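Local structure of leucine aminopeptidase A1, chloroplastic (Solanum lycopersicum, 5D8N) at residues Y243-S248 with E341-R346; E234-I239 with I280-K285; G334-L339 with V349-A354; I203-H208 with L522-L527; I162-V167 with H208-V213. The protein removes N-terminal amino acids, preferably leucine, from peptides as a magnesium-dependent homohexameric aminopeptidase of the M17 family, and also acts as a protein-folding chaperone. The protein carries 1 engineered substitution. All coordinates share one frame; numbering follows the deposited sequence. Where two conformers were deposited one is given.

The five contacts trace a path from the sheet of the catalytic domain to the N-terminal domain. Contacts 1, 2 and 3 gather at one part of the mixed sheet that includes strands 247-252, 278-284 and 347-358; the centres of contacts 2 and 3 are about 7 Å apart. Contacts 1 and 3 share helix 327-342, and contacts 4 and 5 share helix 197-221 and H208. Along the chain contact 5 closes before contacts 1, 2 and 3 open, while contact 4, tying helix 197-221 to the C-terminal helix 519-527, encloses those three. Contact 5, about 21 Å from contact 2 between centres, carries the packing onward to helix 152-170, so one chain of neighbours connects both domains.

Contact 1. Residues Y243-S248 with E341-R346; sequences YSDVIS and EIRPSR
Y243, D245 and V246 meet E341 and R343 in a largely polar contact between two turns of the catalytic alpha/beta/alpha domain, each leading from a helix (229-242 or 327-342) into a strand of the same mixed sheet. At its buried side the Y243 hydroxyl donates a hydrogen bond of 2.7 Å from OH to E341 OE2, arriving from above the carboxylate plane, with ring and carboxylate turned 72° apart. A bend at chi2 (-87°) curls the E341 chain back to this hydroxyl, which K337 also engages. A phenylalanine in place of Y243 lacks the hydroxyl, and the E341 carboxylate and K337 would probably lose their shared hydrogen-bonding partner. On the exposed side R343 forms a salt bridge with D245, its two end nitrogens converging on one oxygen: NH1 lies 3.0 Å and NH2 3.2 Å from D245 OD2, both from the same face of the carboxylate. Over one face of the guanidinium, offset toward its rim, sits V246 CG1, 3.5 Å from R343 NH2.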
# COMPACT_ATOMS: atom_id res chain seq x y z
N TYR A 243 0.79 -41.79 -30.81
CA TYR A 243 -0.34 -41.85 -31.74
C TYR A 243 0.11 -41.47 -33.15
O TYR A 243 -0.56 -40.70 -33.84
CB TYR A 243 -1.49 -40.96 -31.25
CG TYR A 243 -1.96 -41.24 -29.83
CD1 TYR A 243 -2.76 -42.35 -29.54
CD2 TYR A 243 -1.66 -40.38 -28.80
CE1 TYR A 243 -3.15 -42.65 -28.24
CE2 TYR A 243 -2.03 -40.66 -27.49
CZ TYR A 243 -2.75 -41.82 -27.23
OH TYR A 243 -3.08 -42.13 -25.93
N SER A 244 1.26 -42.00 -33.55
CA SER A 244 1.99 -41.47 -34.70
C SER A 244 1.27 -41.63 -36.05
O SER A 244 1.59 -40.95 -37.01
CB SER A 244 3.38 -42.10 -34.80
OG SER A 244 3.24 -43.50 -34.95
N ASP A 245 0.27 -42.49 -36.12
CA ASP A 245 -0.50 -42.63 -37.36
C ASP A 245 -1.60 -41.59 -37.50
O ASP A 245 -2.07 -41.37 -38.62
CB ASP A 245 -1.09 -44.03 -37.49
CG ASP A 245 -2.12 -44.33 -36.44
OD1 ASP A 245 -2.01 -43.80 -35.32
OD2 ASP A 245 -3.01 -45.16 -36.71
N VAL A 246 -1.91 -40.86 -36.42
CA VAL A 246 -2.88 -39.77 -36.49
C VAL A 246 -2.42 -38.40 -35.98
O VAL A 246 -3.10 -37.40 -36.20
CB VAL A 246 -4.17 -40.15 -35.76
CG1 VAL A 246 -4.84 -41.31 -36.50
CG2 VAL A 246 -3.90 -40.54 -34.32
N ILE A 247 -1.30 -38.36 -35.27
CA ILE A 247 -0.75 -37.10 -34.80
C ILE A 247 0.69 -36.94 -35.27
O ILE A 247 1.55 -37.76 -34.98
CB ILE A 247 -0.85 -36.97 -33.26
CG1 ILE A 247 -2.32 -36.94 -32.82
CG2 ILE A 247 -0.12 -35.72 -32.80
CD1 ILE A 247 -2.52 -36.98 -31.31
N SER A 248 0.96 -35.81 -35.93
CA SER A 248 2.30 -35.40 -36.27
C SER A 248 2.73 -34.23 -35.39
O SER A 248 1.89 -33.51 -34.82
CB SER A 248 2.37 -34.98 -37.74
OG SER A 248 1.55 -33.84 -37.96
N GLU A 341 -6.48 -40.99 -28.90
CA GLU A 341 -7.18 -42.23 -28.65
C GLU A 341 -8.52 -42.29 -29.37
O GLU A 341 -8.94 -43.35 -29.82
CB GLU A 341 -7.43 -42.45 -27.15
CG GLU A 341 -6.18 -42.61 -26.32
CD GLU A 341 -5.69 -44.05 -26.26
OE1 GLU A 341 -6.18 -44.90 -27.04
OE2 GLU A 341 -4.67 -44.26 -25.58
N ILE A 342 -9.30 -41.21 -29.27
CA ILE A 342 -10.68 -41.23 -29.75
C ILE A 342 -10.74 -41.28 -31.28
O ILE A 342 -11.63 -41.92 -31.85
CB ILE A 342 -11.44 -40.00 -29.25
CG1 ILE A 342 -11.59 -40.05 -27.72
CG2 ILE A 342 -12.81 -39.92 -29.92
CD1 ILE A 342 -11.94 -38.72 -27.10
N ARG A 343 -9.75 -40.68 -31.93
CA ARG A 343 -9.59 -40.76 -33.40
C ARG A 343 -10.82 -40.34 -34.18
O ARG A 343 -11.23 -41.04 -35.08
CB ARG A 343 -9.27 -42.18 -33.88
CG ARG A 343 -7.97 -42.72 -33.37
CD ARG A 343 -7.86 -44.19 -33.76
NE ARG A 343 -7.53 -44.36 -35.18
CZ ARG A 343 -6.30 -44.50 -35.66
NH1 ARG A 343 -5.24 -44.41 -34.86
NH2 ARG A 343 -6.11 -44.54 -36.98
N PRO A 344 -11.30 -39.12 -33.96
CA PRO A 344 -12.43 -38.70 -34.79
C PRO A 344 -12.06 -38.49 -36.25
O PRO A 344 -11.00 -37.97 -36.57
CB PRO A 344 -12.85 -37.38 -34.15
CG PRO A 344 -11.61 -36.88 -33.48
CD PRO A 344 -10.90 -38.10 -32.98
N SER A 345 -12.98 -38.83 -37.14
CA SER A 345 -12.84 -38.52 -38.55
C SER A 345 -13.49 -37.16 -38.78
O SER A 345 -14.10 -36.58 -37.88
CB SER A 345 -13.50 -39.60 -39.42
OG SER A 345 -14.89 -39.66 -39.12
N ARG A 346 -13.35 -36.65 -40.00
CA ARG A 346 -14.02 -35.41 -40.41
C ARG A 346 -13.44 -34.15 -39.75
O ARG A 346 -13.96 -33.06 -39.99
CB ARG A 346 -15.54 -35.49 -40.19
CG ARG A 346 -16.24 -36.61 -40.95
CD ARG A 346 -17.64 -36.91 -40.40
NE ARG A 346 -18.38 -35.71 -39.98
CZ ARG A 346 -18.87 -35.51 -38.76
NH1 ARG A 346 -18.74 -36.42 -37.80
NH2 ARG A 346 -19.49 -34.37 -38.49

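Contact 2. Residues E234-I239 with I280-K285; sequences EEAKKI and IHLCFK
Apolar contact carries this buried meeting of A236 with I280 and L282. The methyl of A236 presses on the branch methyl of I280, CB to CG2 at 3.5 Å, which is tighter than usual for two carbons. I280 can offer that methyl because CG2 stands opposite the backbone N across the CA-CB bond. L282 touches the same residue with both ends of its fork: CD1 lies 4.2 Å from A236 CB, while CD2 rests against the backbone oxygen, 3.5 Å from A236 O. With so small a residue facing the strand, the backbones come close, the CA atoms of A236 and I280 being 7.2 Å apart. Helix 229-242 thereby lies on one face of the central sheet in an alpha/beta/alpha sandwich; H281, from the other face of strand 278-284, meets Y398 of helix 388-401 edge-to-face. One turn on from A236, I239 continues the apolar side of the helix toward I247. The salt bridge here lies within the helix, on residues that point away from the strand: K237 NZ is 2.9 Å from E234 OE2, approaching from above the carboxylate plane.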
# COMPACT_ATOMS: atom_id res chain seq x y z
N GLU A 234 8.89 -31.95 -25.21
CA GLU A 234 9.04 -33.41 -25.14
C GLU A 234 7.72 -34.11 -24.84
O GLU A 234 7.45 -35.17 -25.41
CB GLU A 234 10.07 -33.85 -24.10
CG GLU A 234 11.51 -33.55 -24.49
CD GLU A 234 11.98 -34.23 -25.77
OE1 GLU A 234 11.51 -35.37 -26.07
OE2 GLU A 234 12.78 -33.58 -26.49
N GLU A 235 6.90 -33.53 -23.98
CA GLU A 235 5.59 -34.08 -23.73
C GLU A 235 4.78 -34.09 -25.03
O GLU A 235 4.00 -35.01 -25.30
CB GLU A 235 4.83 -33.33 -22.63
CG GLU A 235 5.48 -33.43 -21.24
CD GLU A 235 5.33 -34.78 -20.56
OE1 GLU A 235 4.44 -35.60 -20.89
OE2 GLU A 235 6.15 -35.04 -19.66
N ALA A 236 4.85 -33.01 -25.79
CA ALA A 236 4.15 -32.98 -27.08
C ALA A 236 4.63 -34.08 -28.01
O ALA A 236 3.84 -34.74 -28.68
CB ALA A 236 4.29 -31.61 -27.73
N LYS A 237 5.95 -34.26 -28.07
CA LYS A 237 6.52 -35.31 -28.91
C LYS A 237 6.10 -36.71 -28.49
O LYS A 237 5.92 -37.59 -29.33
CB LYS A 237 8.05 -35.20 -28.90
CG LYS A 237 8.53 -34.05 -29.75
CD LYS A 237 10.03 -34.16 -30.01
CE LYS A 237 10.87 -33.39 -29.02
NZ LYS A 237 12.31 -33.61 -29.32
N LYS A 238 5.91 -36.89 -27.18
CA LYS A 238 5.52 -38.18 -26.63
C LYS A 238 4.10 -38.50 -27.08
O LYS A 238 3.78 -39.65 -27.40
CB LYS A 238 5.59 -38.12 -25.10
CG LYS A 238 5.14 -39.38 -24.37
CD LYS A 238 5.19 -39.18 -22.86
CE LYS A 238 4.38 -40.22 -22.10
NZ LYS A 238 4.66 -40.10 -20.64
N ILE A 239 3.24 -37.50 -27.10
CA ILE A 239 1.87 -37.70 -27.57
C ILE A 239 1.94 -38.12 -29.03
O ILE A 239 1.28 -39.05 -29.44
CB ILE A 239 1.02 -36.44 -27.42
CG1 ILE A 239 0.74 -36.17 -25.92
CG2 ILE A 239 -0.29 -36.59 -28.18
CD1 ILE A 239 0.23 -34.78 -25.65
N ILE A 280 5.41 -25.21 -30.12
CA ILE A 280 4.88 -26.54 -30.29
C ILE A 280 3.71 -26.56 -31.25
O ILE A 280 2.72 -25.82 -31.07
CB ILE A 280 4.41 -27.09 -28.93
CG1 ILE A 280 5.59 -27.21 -27.96
CG2 ILE A 280 3.75 -28.44 -29.11
CD1 ILE A 280 5.16 -27.37 -26.52
N HIS A 281 3.83 -27.40 -32.27
CA HIS A 281 2.76 -27.59 -33.25
C HIS A 281 2.43 -29.07 -33.46
O HIS A 281 3.20 -29.81 -34.05
CB HIS A 281 3.13 -26.93 -34.57
CG HIS A 281 2.05 -26.99 -35.61
ND1 HIS A 281 2.30 -26.81 -36.95
CD2 HIS A 281 0.73 -27.33 -35.51
CE1 HIS A 281 1.16 -26.91 -37.62
NE2 HIS A 281 0.20 -27.25 -36.77
N LEU A 282 1.31 -29.51 -32.91
CA LEU A 282 0.80 -30.86 -33.18
C LEU A 282 -0.35 -30.75 -34.14
O LEU A 282 -1.09 -29.75 -34.13
CB LEU A 282 0.28 -31.51 -31.90
CG LEU A 282 1.29 -31.77 -30.79
CD1 LEU A 282 0.57 -32.18 -29.51
CD2 LEU A 282 2.23 -32.87 -31.21
N CYS A 283 -0.50 -31.77 -34.98
CA CYS A 283 -1.64 -31.86 -35.88
C CYS A 283 -2.27 -33.25 -35.85
O CYS A 283 -1.58 -34.25 -36.09
CB CYS A 283 -1.24 -31.55 -37.32
SG CYS A 283 -2.67 -31.47 -38.44
N PHE A 284 -3.55 -33.30 -35.51
CA PHE A 284 -4.31 -34.53 -35.54
C PHE A 284 -5.11 -34.60 -36.83
O PHE A 284 -5.82 -33.64 -37.16
CB PHE A 284 -5.28 -34.65 -34.36
CG PHE A 284 -6.30 -35.74 -34.54
CD1 PHE A 284 -6.00 -37.02 -34.19
CD2 PHE A 284 -7.50 -35.47 -35.19
CE1 PHE A 284 -6.89 -38.04 -34.47
CE2 PHE A 284 -8.39 -36.49 -35.50
CZ PHE A 284 -8.08 -37.78 -35.13
N LYS A 285 -5.15 -35.80 -37.40
CA LYS A 285 -5.91 -36.09 -38.62
C LYS A 285 -5.93 -37.62 -38.82
O LYS A 285 -4.84 -38.20 -38.83
CB LYS A 285 -5.08 -35.46 -39.75
CG LYS A 285 -5.60 -35.45 -41.16
CD LYS A 285 -4.85 -34.44 -42.02
CE LYS A 285 -3.33 -34.61 -42.10
NZ LYS A 285 -2.55 -33.56 -41.36

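Contact 3. Residues G334-L339 with V349-A354; sequences GAAKAL and VHFIVA
F351 holds its ring against helix 334-339 so that A336 lies over a face and L339 at the rim. The A336 methyl stands above the middle of the ring, CB 3.7 Å from the centroid and 11° off the normal, a CH-pi contact. V349 CG1, offset toward the rim, lies on the opposite face, so the ring's rotation is restricted between the two. L339 comes in the ring plane, its CD1 3.8 Å from F351 CZ, while the A335 methyl approaches CE2 of F351 more loosely at 4.2 Å. F351 points toward the helix, and CG opposite the carbonyl carbon (chi1 -50°) sets the ring beside A336. A serine in its place removes the ring and is likely to open a gap between A336 and V349 and leave L339 CD1 without the ring edge it packs on. Helix and strand run at 151°, their axes 9.6 Å apart at closest, in a beta-alpha-beta crossover: helix 327-342 connects the neighbouring parallel strands 293-305 and 347-358.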
# COMPACT_ATOMS: atom_id res chain seq x y z
N GLY A 334 -3.70 -31.90 -23.21
CA GLY A 334 -4.66 -32.87 -22.72
C GLY A 334 -5.71 -33.25 -23.75
O GLY A 334 -6.01 -34.43 -23.95
N ALA A 335 -6.17 -32.26 -24.49
CA ALA A 335 -7.12 -32.54 -25.55
C ALA A 335 -6.48 -33.42 -26.63
O ALA A 335 -7.14 -34.29 -27.19
CB ALA A 335 -7.65 -31.24 -26.15
N ALA A 336 -5.22 -33.16 -26.96
CA ALA A 336 -4.52 -33.93 -27.98
C ALA A 336 -4.41 -35.38 -27.56
O ALA A 336 -4.60 -36.28 -28.37
CB ALA A 336 -3.14 -33.37 -28.24
N LYS A 337 -4.02 -35.59 -26.31
CA LYS A 337 -3.94 -36.91 -25.73
C LYS A 337 -5.26 -37.67 -25.83
O LYS A 337 -5.30 -38.83 -26.25
CB LYS A 337 -3.44 -36.78 -24.29
CG LYS A 337 -3.48 -38.06 -23.47
CD LYS A 337 -2.41 -39.02 -23.90
CE LYS A 337 -2.35 -40.21 -22.94
NZ LYS A 337 -1.52 -41.29 -23.57
N ALA A 338 -6.36 -37.01 -25.48
CA ALA A 338 -7.66 -37.61 -25.63
C ALA A 338 -7.97 -37.96 -27.10
O ALA A 338 -8.41 -39.06 -27.41
CB ALA A 338 -8.74 -36.71 -25.03
N LEU A 339 -7.78 -36.98 -27.98
CA LEU A 339 -8.20 -37.13 -29.35
C LEU A 339 -7.35 -38.16 -30.07
O LEU A 339 -7.81 -38.85 -30.98
CB LEU A 339 -8.16 -35.78 -30.05
CG LEU A 339 -9.26 -34.83 -29.55
CD1 LEU A 339 -9.01 -33.42 -30.06
CD2 LEU A 339 -10.65 -35.29 -30.00
N VAL A 349 -7.17 -31.14 -36.57
CA VAL A 349 -7.01 -30.27 -35.40
C VAL A 349 -5.55 -29.92 -35.18
O VAL A 349 -4.70 -30.81 -34.99
CB VAL A 349 -7.54 -30.91 -34.10
CG1 VAL A 349 -7.49 -29.92 -32.95
CG2 VAL A 349 -8.98 -31.36 -34.27
N HIS A 350 -5.28 -28.63 -35.16
CA HIS A 350 -3.94 -28.14 -34.86
C HIS A 350 -3.85 -27.69 -33.41
O HIS A 350 -4.74 -26.99 -32.91
CB HIS A 350 -3.63 -26.97 -35.79
CG HIS A 350 -3.61 -27.36 -37.22
ND1 HIS A 350 -2.45 -27.59 -37.91
CD2 HIS A 350 -4.61 -27.54 -38.11
CE1 HIS A 350 -2.73 -27.99 -39.14
NE2 HIS A 350 -4.03 -27.90 -39.30
N PHE A 351 -2.88 -28.24 -32.70
CA PHE A 351 -2.64 -27.89 -31.30
C PHE A 351 -1.37 -27.05 -31.21
O PHE A 351 -0.29 -27.51 -31.61
CB PHE A 351 -2.49 -29.14 -30.43
CG PHE A 351 -3.56 -30.16 -30.60
CD1 PHE A 351 -3.56 -31.02 -31.70
CD2 PHE A 351 -4.60 -30.24 -29.70
CE1 PHE A 351 -4.54 -31.99 -31.82
CE2 PHE A 351 -5.64 -31.14 -29.87
CZ PHE A 351 -5.61 -32.02 -30.92
N ILE A 352 -1.50 -25.81 -30.74
CA ILE A 352 -0.42 -24.83 -30.84
C ILE A 352 -0.11 -24.16 -29.50
O ILE A 352 -1.02 -23.68 -28.84
CB ILE A 352 -0.79 -23.78 -31.89
CG1 ILE A 352 -0.80 -24.43 -33.28
CG2 ILE A 352 0.19 -22.63 -31.87
CD1 ILE A 352 -1.61 -23.66 -34.29
N VAL A 353 1.14 -24.28 -29.06
CA VAL A 353 1.61 -23.67 -27.83
C VAL A 353 2.96 -23.00 -28.03
O VAL A 353 3.95 -23.66 -28.36
CB VAL A 353 1.78 -24.71 -26.71
CG1 VAL A 353 2.35 -24.05 -25.46
CG2 VAL A 353 0.44 -25.36 -26.36
N ALA A 354 2.99 -21.68 -27.85
CA ALA A 354 4.25 -20.94 -27.87
C ALA A 354 4.86 -20.92 -26.47
O ALA A 354 4.50 -20.08 -25.62
CB ALA A 354 4.02 -19.53 -28.38

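Contact 4. Residues I203-H208 with L522-L527; sequences IKYAEH and LVEWVL
Y205 reaches from helix 197-221 to V523, E524 and L527 of the C-terminal helix 519-527, in a helix-helix contact where the long helix between the N-terminal and catalytic domains of the M17 fold passes the end of the chain. The axes of the two segments come no closer than 12.5 Å, at 124° between their directions, so a long side chain has to span the interval. Along 203-208, I203 faces strand 31-35 of the N-terminal sheet. Y205 then turns to the other helix, its ring carried outward by CG opposite the backbone N (chi1 165°). Its hydroxyl donates a short hydrogen bond from OH to E524 OE2, 2.5 Å, arriving well above the carboxylate plane; the other oxygen of E524 pairs with R528. V523 and L527, one helical turn apart, flank its outer end: V523 CG1 is 3.7 Å from Y205 OH, and L527 CD1 packs obliquely on Y205 CE1 at 3.5 Å. A206 looks to T164 instead, and H208 rests CG of its ring on E341 CB.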
# COMPACT_ATOMS: atom_id res chain seq x y z
N ILE A 203 -17.90 -45.70 -21.83
CA ILE A 203 -16.99 -45.74 -20.71
C ILE A 203 -15.57 -45.54 -21.22
O ILE A 203 -14.79 -44.84 -20.59
CB ILE A 203 -17.13 -47.05 -19.91
CG1 ILE A 203 -18.44 -47.04 -19.12
CG2 ILE A 203 -15.95 -47.28 -18.97
CD1 ILE A 203 -18.82 -48.41 -18.57
N LYS A 204 -15.24 -46.18 -22.34
CA LYS A 204 -13.92 -46.09 -22.92
C LYS A 204 -13.63 -44.63 -23.34
O LYS A 204 -12.50 -44.13 -23.20
CB LYS A 204 -13.84 -47.03 -24.11
CG LYS A 204 -12.44 -47.49 -24.46
CD LYS A 204 -11.86 -48.50 -23.49
CE LYS A 204 -10.83 -49.37 -24.18
NZ LYS A 204 -9.79 -48.61 -24.94
N TYR A 205 -14.62 -43.99 -23.96
CA TYR A 205 -14.51 -42.59 -24.34
C TYR A 205 -14.15 -41.77 -23.10
O TYR A 205 -13.22 -40.97 -23.15
CB TYR A 205 -15.81 -42.08 -24.97
CG TYR A 205 -15.96 -40.57 -25.08
CD1 TYR A 205 -15.31 -39.84 -26.07
CD2 TYR A 205 -16.85 -39.89 -24.28
CE1 TYR A 205 -15.41 -38.45 -26.14
CE2 TYR A 205 -17.02 -38.52 -24.39
CZ TYR A 205 -16.27 -37.80 -25.29
OH TYR A 205 -16.44 -36.43 -25.40
N ALA A 206 -14.88 -42.00 -22.01
CA ALA A 206 -14.67 -41.25 -20.77
C ALA A 206 -13.24 -41.49 -20.29
O ALA A 206 -12.55 -40.56 -19.86
CB ALA A 206 -15.66 -41.67 -19.69
N GLU A 207 -12.80 -42.74 -20.37
CA GLU A 207 -11.44 -43.06 -19.96
C GLU A 207 -10.41 -42.31 -20.81
O GLU A 207 -9.40 -41.88 -20.28
CB GLU A 207 -11.16 -44.57 -19.98
CG GLU A 207 -11.92 -45.33 -18.90
CD GLU A 207 -11.83 -46.84 -19.05
OE1 GLU A 207 -12.00 -47.33 -20.18
OE2 GLU A 207 -11.58 -47.55 -18.05
N HIS A 208 -10.66 -42.19 -22.11
CA HIS A 208 -9.74 -41.49 -22.99
C HIS A 208 -9.67 -40.01 -22.60
O HIS A 208 -8.59 -39.42 -22.56
CB HIS A 208 -10.18 -41.60 -24.46
CG HIS A 208 -10.17 -43.00 -24.99
ND1 HIS A 208 -9.31 -43.96 -24.51
CD2 HIS A 208 -10.82 -43.56 -26.03
CE1 HIS A 208 -9.45 -45.07 -25.21
NE2 HIS A 208 -10.38 -44.86 -26.12
N LEU A 522 -13.04 -28.97 -24.72
CA LEU A 522 -12.41 -28.93 -26.02
C LEU A 522 -12.67 -30.21 -26.83
O LEU A 522 -12.89 -30.16 -28.05
CB LEU A 522 -10.91 -28.68 -25.91
CG LEU A 522 -10.51 -27.31 -25.33
CD1 LEU A 522 -9.00 -27.21 -25.22
CD2 LEU A 522 -11.11 -26.14 -26.07
N VAL A 523 -12.57 -31.35 -26.17
CA VAL A 523 -12.84 -32.61 -26.82
C VAL A 523 -14.27 -32.62 -27.35
O VAL A 523 -14.51 -33.03 -28.51
CB VAL A 523 -12.57 -33.82 -25.91
CG1 VAL A 523 -13.14 -35.11 -26.52
CG2 VAL A 523 -11.08 -33.95 -25.65
N GLU A 524 -15.23 -32.26 -26.49
CA GLU A 524 -16.62 -32.22 -26.94
C GLU A 524 -16.77 -31.29 -28.12
O GLU A 524 -17.52 -31.57 -29.05
CB GLU A 524 -17.58 -31.78 -25.83
CG GLU A 524 -17.83 -32.86 -24.78
CD GLU A 524 -18.59 -34.08 -25.30
OE1 GLU A 524 -19.38 -33.93 -26.27
OE2 GLU A 524 -18.50 -35.14 -24.65
N TRP A 525 -16.11 -30.14 -28.07
CA TRP A 525 -16.25 -29.18 -29.16
C TRP A 525 -15.72 -29.74 -30.47
O TRP A 525 -16.31 -29.57 -31.53
CB TRP A 525 -15.51 -27.88 -28.81
CG TRP A 525 -15.53 -26.86 -29.92
CD1 TRP A 525 -16.61 -26.13 -30.34
CD2 TRP A 525 -14.46 -26.52 -30.79
NE1 TRP A 525 -16.23 -25.23 -31.30
CE2 TRP A 525 -14.93 -25.49 -31.64
CE3 TRP A 525 -13.10 -26.86 -30.83
CZ2 TRP A 525 -14.10 -24.83 -32.54
CZ3 TRP A 525 -12.28 -26.23 -31.76
CH2 TRP A 525 -12.78 -25.20 -32.57
N VAL A 526 -14.54 -30.35 -30.44
CA VAL A 526 -13.97 -30.98 -31.64
C VAL A 526 -14.91 -32.03 -32.21
O VAL A 526 -15.15 -32.06 -33.42
CB VAL A 526 -12.58 -31.61 -31.35
CG1 VAL A 526 -12.11 -32.50 -32.49
CG2 VAL A 526 -11.57 -30.51 -31.10
N LEU A 527 -15.44 -32.88 -31.33
CA LEU A 527 -16.32 -33.96 -31.73
C LEU A 527 -17.65 -33.50 -32.30
O LEU A 527 -18.23 -34.18 -33.15
CB LEU A 527 -16.62 -34.86 -30.55
CG LEU A 527 -15.43 -35.75 -30.17
CD1 LEU A 527 -15.87 -36.74 -29.11
CD2 LEU A 527 -14.90 -36.49 -31.37

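Contact 5. Residues I162-V167 with H208-V213; sequences IATGVV and HVCAGV
Helix 162-167 and helix 208-213 come closest at T164 and C210, whose CA atoms are 6.4 Å apart. C210 points at the other helix and fits between T164 and V167, which lie on successive turns of the same face. Its sulfur touches T164 at two places, SG lying 3.7 Å from T164 CA and 3.8 Å from T164 CG2. V167 closes the other side of C210, with its CG1 3.7 Å from C210 CB; that methyl is turned to the cysteine, standing opposite the backbone N (chi1 172°). The hydroxyl of T164 hydrogen-bonds to the carbonyl of S160 one turn back, so what T164 gives C210 is mainly carbon. A206, C210 and I214, at four-residue spacing, form one stripe of helix 197-221 lying against T164 and V167. This helix-helix packing joins helix 152-170 of the N-terminal domain to the interdomain helix 197-221 of the two-domain M17 fold.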
# COMPACT_ATOMS: atom_id res chain seq x y z
N ILE A 162 -20.16 -41.27 -14.17
CA ILE A 162 -19.74 -41.93 -12.93
C ILE A 162 -18.29 -42.39 -13.04
O ILE A 162 -17.47 -42.14 -12.14
CB ILE A 162 -20.65 -43.11 -12.59
CG1 ILE A 162 -22.01 -42.62 -12.08
CG2 ILE A 162 -20.01 -44.03 -11.56
CD1 ILE A 162 -23.10 -43.69 -12.11
N ALA A 163 -17.96 -43.03 -14.17
CA ALA A 163 -16.62 -43.51 -14.42
C ALA A 163 -15.62 -42.37 -14.36
O ALA A 163 -14.56 -42.51 -13.76
CB ALA A 163 -16.54 -44.21 -15.78
N THR A 164 -15.94 -41.27 -15.03
CA THR A 164 -15.10 -40.07 -15.04
C THR A 164 -14.86 -39.59 -13.60
O THR A 164 -13.71 -39.35 -13.19
CB THR A 164 -15.78 -38.96 -15.87
OG1 THR A 164 -15.86 -39.36 -17.25
CG2 THR A 164 -15.06 -37.68 -15.74
N GLY A 165 -15.92 -39.53 -12.81
CA GLY A 165 -15.77 -39.06 -11.42
C GLY A 165 -14.87 -39.95 -10.59
O GLY A 165 -14.07 -39.49 -9.79
N VAL A 166 -14.99 -41.26 -10.79
CA VAL A 166 -14.15 -42.21 -10.04
C VAL A 166 -12.67 -42.06 -10.46
O VAL A 166 -11.80 -42.09 -9.62
CB VAL A 166 -14.62 -43.65 -10.23
CG1 VAL A 166 -13.64 -44.62 -9.60
CG2 VAL A 166 -16.00 -43.81 -9.61
N VAL A 167 -12.42 -41.99 -11.77
CA VAL A 167 -11.05 -41.97 -12.29
C VAL A 167 -10.37 -40.67 -11.86
O VAL A 167 -9.30 -40.69 -11.27
CB VAL A 167 -11.02 -42.12 -13.83
CG1 VAL A 167 -9.61 -41.91 -14.38
CG2 VAL A 167 -11.47 -43.51 -14.25
N HIS A 208 -10.66 -42.19 -22.11
CA HIS A 208 -9.74 -41.49 -22.99
C HIS A 208 -9.67 -40.01 -22.60
O HIS A 208 -8.59 -39.42 -22.56
CB HIS A 208 -10.18 -41.60 -24.46
CG HIS A 208 -10.17 -43.00 -24.99
ND1 HIS A 208 -9.31 -43.96 -24.51
CD2 HIS A 208 -10.82 -43.56 -26.03
CE1 HIS A 208 -9.45 -45.07 -25.21
NE2 HIS A 208 -10.38 -44.86 -26.12
N VAL A 209 -10.83 -39.42 -22.34
CA VAL A 209 -10.86 -38.03 -21.93
C VAL A 209 -10.12 -37.87 -20.60
O VAL A 209 -9.31 -36.96 -20.46
CB VAL A 209 -12.32 -37.53 -21.85
CG1 VAL A 209 -12.36 -36.15 -21.22
CG2 VAL A 209 -12.93 -37.48 -23.23
N CYS A 210 -10.41 -38.72 -19.62
CA CYS A 210 -9.74 -38.64 -18.31
C CYS A 210 -8.23 -38.68 -18.45
O CYS A 210 -7.53 -38.00 -17.71
CB CYS A 210 -10.19 -39.74 -17.35
SG CYS A 210 -11.91 -39.57 -16.77
N ALA A 211 -7.70 -39.50 -19.35
CA ALA A 211 -6.25 -39.58 -19.47
C ALA A 211 -5.69 -38.24 -19.95
O ALA A 211 -4.59 -37.83 -19.55
CB ALA A 211 -5.84 -40.73 -20.40
N GLY A 212 -6.44 -37.55 -20.80
CA GLY A 212 -6.11 -36.18 -21.15
C GLY A 212 -6.23 -35.19 -20.00
O GLY A 212 -5.37 -34.36 -19.81
N VAL A 213 -7.29 -35.29 -19.20
CA VAL A 213 -7.46 -34.41 -18.05
C VAL A 213 -6.30 -34.59 -17.06
O VAL A 213 -5.73 -33.62 -16.55
CB VAL A 213 -8.79 -34.69 -17.36
CG1 VAL A 213 -8.89 -33.91 -16.06
CG2 VAL A 213 -9.96 -34.31 -18.27